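Long-range contact in transcriptional regulator, ROK family (Vibrio cholerae O1 biovar eltor, PDB 1Z05), which probably acts as a DNA-binding transcriptional regulator of carbohydrate metabolism, as a zinc-containing relative of Escherichia coli Mlc in the ROK family: residues H230-I242 with N357-Q369. Numbering follows the deposited sequence. Where two conformers were deposited one is given.
Sequences HSQDVDNSVLISI and NPEKILIGGVINQ
Strands 237-242 and 360-364 lie parallel, their axes 19° apart, and Val238, Ile240 and Ile242 bond in alternation to Lys360, Leu362 and Gly364 through the backbone, from Val238 N to Lys360 O (3.0 Å) as far as Ile242 N to Gly364 O. On one face Ile240 CB meets Ile363 CD1 at 3.9 Å, and the tip of Ile242, CD1, rests against both Ile363 CG2 (3.6 Å) and Ile367 CG2. On the other, Leu239 CD1 leans across to Leu362 CB, and Leu362 CD1 packs on Ser231 CB. Lys360 leaves from this same face with CG turned away from its own backbone N (chi1 -152°) and the rest of the chain fully extended, which carries NZ to the 231-234 turn and the residue before it. There NZ bonds to His230 O (2.7 Å) and forms a salt bridge with Asp233 OD1 (3.0 Å), met on the syn side but 27° out of the carboxylate plane, so the ammonium group holds 230-233 against the segment carrying Lys360. Beyond the strand end, two waters bridge Ile242 O to the amides of Val366 and Ile367, and Asn368 ND2 reaches back to Ile363 O (2.8 Å). Both are interior strands of a five-stranded mixed sheet in the ASKHA-type ROK fold, with 237-242 at its centre: strand 246-252 flanks 237-242, strand 395-398 flanks 360-364, and helix 217-228 packs on the Leu239 and Leu362 face through Trp221 and Glu225.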
# COMPACT_ATOMS: atom_id res chain seq x y z
N HIS A 230 7.92 17.52 6.87
CA HIS A 230 9.32 17.18 6.58
C HIS A 230 9.51 15.99 5.66
O HIS A 230 10.60 15.42 5.59
CB HIS A 230 10.12 17.04 7.87
CG HIS A 230 10.48 18.36 8.49
ND1 HIS A 230 10.97 18.47 9.78
CD2 HIS A 230 10.41 19.62 8.00
CE1 HIS A 230 11.20 19.74 10.05
NE2 HIS A 230 10.86 20.46 8.99
N SER A 231 8.47 15.61 4.93
CA SER A 231 8.60 14.59 3.90
C SER A 231 8.02 15.07 2.57
O SER A 231 7.66 14.26 1.72
CB SER A 231 8.00 13.25 4.35
OG SER A 231 6.58 13.31 4.42
N GLN A 232 7.96 16.38 2.38
CA GLN A 232 7.50 16.96 1.11
C GLN A 232 8.34 16.59 -0.11
O GLN A 232 7.83 16.57 -1.23
CB GLN A 232 7.47 18.49 1.19
CG GLN A 232 6.46 19.07 2.16
CD GLN A 232 6.52 20.58 2.18
OE1 GLN A 232 6.09 21.23 1.23
NE2 GLN A 232 7.04 21.15 3.26
N ASP A 233 9.61 16.27 0.15
CA ASP A 233 10.63 16.03 -0.88
C ASP A 233 10.70 14.60 -1.44
O ASP A 233 11.50 14.32 -2.34
CB ASP A 233 12.02 16.44 -0.36
CG ASP A 233 12.46 15.65 0.87
OD1 ASP A 233 11.60 15.17 1.65
OD2 ASP A 233 13.69 15.50 1.07
N VAL A 234 9.90 13.69 -0.88
CA VAL A 234 9.84 12.28 -1.35
C VAL A 234 8.41 11.76 -1.47
O VAL A 234 7.52 12.22 -0.76
CB VAL A 234 10.67 11.31 -0.44
CG1 VAL A 234 12.16 11.70 -0.40
CG2 VAL A 234 10.10 11.24 0.97
N ASP A 235 8.21 10.79 -2.35
CA ASP A 235 6.89 10.16 -2.50
C ASP A 235 6.76 8.84 -1.74
O ASP A 235 5.68 8.24 -1.72
CB ASP A 235 6.55 9.97 -3.99
CG ASP A 235 6.04 11.25 -4.64
OD1 ASP A 235 5.07 11.87 -4.13
OD2 ASP A 235 6.62 11.64 -5.68
N ASN A 236 7.85 8.41 -1.12
CA ASN A 236 7.91 7.17 -0.35
C ASN A 236 8.61 7.40 0.98
O ASN A 236 9.82 7.58 1.02
CB ASN A 236 8.63 6.07 -1.14
CG ASN A 236 7.95 5.76 -2.46
OD1 ASN A 236 8.48 6.07 -3.53
ND2 ASN A 236 6.77 5.18 -2.38
N SER A 237 7.84 7.44 2.06
CA SER A 237 8.39 7.73 3.37
C SER A 237 7.62 6.99 4.47
O SER A 237 6.51 6.47 4.24
CB SER A 237 8.33 9.24 3.65
OG SER A 237 6.99 9.70 3.67
N VAL A 238 8.22 6.97 5.66
CA VAL A 238 7.56 6.38 6.81
C VAL A 238 7.70 7.35 7.98
O VAL A 238 8.79 7.84 8.26
CB VAL A 238 8.17 5.01 7.18
CG1 VAL A 238 7.42 4.39 8.37
CG2 VAL A 238 8.10 4.05 5.99
N LEU A 239 6.57 7.64 8.62
CA LEU A 239 6.55 8.39 9.87
C LEU A 239 6.39 7.40 11.01
O LEU A 239 5.43 6.62 11.04
CB LEU A 239 5.40 9.42 9.87
CG LEU A 239 5.08 10.09 11.22
CD1 LEU A 239 6.15 11.07 11.65
CD2 LEU A 239 3.73 10.78 11.16
N ILE A 240 7.32 7.43 11.96
CA ILE A 240 7.21 6.60 13.15
C ILE A 240 6.71 7.42 14.33
O ILE A 240 7.38 8.36 14.80
CB ILE A 240 8.54 5.85 13.51
CG1 ILE A 240 9.09 5.10 12.28
CG2 ILE A 240 8.32 4.93 14.72
CD1 ILE A 240 8.22 3.92 11.81
N SER A 241 5.51 7.06 14.78
CA SER A 241 4.87 7.72 15.90
C SER A 241 5.14 6.93 17.17
O SER A 241 4.75 5.77 17.28
CB SER A 241 3.37 7.88 15.65
OG SER A 241 2.70 8.37 16.81
N ILE A 242 5.80 7.58 18.12
CA ILE A 242 6.14 7.00 19.40
C ILE A 242 5.41 7.79 20.49
O ILE A 242 5.75 8.95 20.76
CB ILE A 242 7.68 7.03 19.65
CG1 ILE A 242 8.42 6.44 18.45
CG2 ILE A 242 8.04 6.31 20.96
CD1 ILE A 242 9.77 7.11 18.15
N ASN A 357 11.04 -0.31 1.43
CA ASN A 357 12.12 0.41 0.73
C ASN A 357 11.84 1.93 0.68
O ASN A 357 11.84 2.53 -0.41
CB ASN A 357 12.28 -0.18 -0.68
CG ASN A 357 13.57 0.25 -1.38
OD1 ASN A 357 14.45 0.89 -0.80
ND2 ASN A 357 13.68 -0.13 -2.65
N PRO A 358 11.60 2.57 1.85
CA PRO A 358 11.26 4.00 1.85
C PRO A 358 12.46 4.88 1.52
O PRO A 358 13.61 4.45 1.66
CB PRO A 358 10.80 4.26 3.29
CG PRO A 358 11.54 3.26 4.09
CD PRO A 358 11.68 2.04 3.22
N GLU A 359 12.19 6.11 1.08
CA GLU A 359 13.25 7.08 0.77
C GLU A 359 13.54 7.99 1.95
O GLU A 359 14.51 8.75 1.92
CB GLU A 359 12.88 7.93 -0.45
CG GLU A 359 12.57 7.14 -1.71
CD GLU A 359 11.97 8.01 -2.80
OE1 GLU A 359 10.72 8.01 -2.95
OE2 GLU A 359 12.74 8.72 -3.48
N LYS A 360 12.72 7.92 2.99
CA LYS A 360 12.90 8.78 4.16
C LYS A 360 12.17 8.26 5.39
O LYS A 360 11.07 7.72 5.28
CB LYS A 360 12.43 10.21 3.85
CG LYS A 360 13.13 11.29 4.65
CD LYS A 360 12.78 12.65 4.08
CE LYS A 360 13.48 13.75 4.83
NZ LYS A 360 13.00 15.07 4.34
N ILE A 361 12.80 8.42 6.55
CA ILE A 361 12.21 8.04 7.83
C ILE A 361 12.05 9.28 8.70
O ILE A 361 13.02 10.00 8.94
CB ILE A 361 13.08 7.00 8.61
CG1 ILE A 361 13.42 5.78 7.75
CG2 ILE A 361 12.39 6.59 9.94
CD1 ILE A 361 12.22 5.01 7.22
N LEU A 362 10.82 9.51 9.17
CA LEU A 362 10.59 10.58 10.14
C LEU A 362 10.20 10.00 11.49
O LEU A 362 9.47 9.01 11.57
CB LEU A 362 9.48 11.54 9.69
CG LEU A 362 9.42 12.15 8.29
CD1 LEU A 362 8.41 13.28 8.26
CD2 LEU A 362 10.75 12.65 7.83
N ILE A 363 10.69 10.65 12.55
CA ILE A 363 10.39 10.27 13.92
C ILE A 363 9.54 11.38 14.56
O ILE A 363 9.90 12.55 14.51
CB ILE A 363 11.71 10.04 14.72
CG1 ILE A 363 12.61 9.01 14.01
CG2 ILE A 363 11.41 9.62 16.16
CD1 ILE A 363 12.04 7.56 13.98
N GLY A 364 8.42 10.99 15.15
CA GLY A 364 7.57 11.94 15.84
C GLY A 364 7.27 11.51 17.26
O GLY A 364 7.04 10.32 17.53
N GLY A 365 7.24 12.48 18.17
CA GLY A 365 6.91 12.22 19.57
C GLY A 365 7.80 13.02 20.50
O GLY A 365 8.80 13.59 20.06
N VAL A 366 7.43 13.07 21.78
CA VAL A 366 8.18 13.83 22.78
C VAL A 366 9.63 13.33 22.89
O VAL A 366 10.53 14.10 23.24
CB VAL A 366 7.47 13.87 24.17
CG1 VAL A 366 6.09 14.50 24.06
CG2 VAL A 366 7.37 12.48 24.78
N ILE A 367 9.83 12.06 22.56
CA ILE A 367 11.16 11.43 22.56
C ILE A 367 12.19 12.15 21.67
O ILE A 367 13.40 11.94 21.81
CB ILE A 367 11.05 9.93 22.15
CG1 ILE A 367 12.14 9.11 22.84
CG2 ILE A 367 11.03 9.76 20.62
CD1 ILE A 367 11.89 8.91 24.33
N ASN A 368 11.72 13.02 20.77
CA ASN A 368 12.62 13.84 19.96
C ASN A 368 13.43 14.86 20.78
O ASN A 368 14.40 15.44 20.27
CB ASN A 368 11.87 14.52 18.81
CG ASN A 368 11.65 13.60 17.64
OD1 ASN A 368 12.55 12.85 17.24
ND2 ASN A 368 10.46 13.65 17.05
N GLN A 369 13.03 15.06 22.04
CA GLN A 369 13.78 15.92 22.96
C GLN A 369 15.10 15.28 23.39
O GLN A 369 15.97 15.94 23.96
CB GLN A 369 12.91 16.29 24.17
CG GLN A 369 11.76 17.23 23.81
CD GLN A 369 10.68 17.32 24.87
OE1 GLN A 369 10.85 16.85 26.00
NE2 GLN A 369 9.55 17.92 24.52
O HOH W 1 10.64 10.52 -4.36
O HOH W 2 7.63 9.94 22.31
O HOH W 3 5.11 11.25 22.25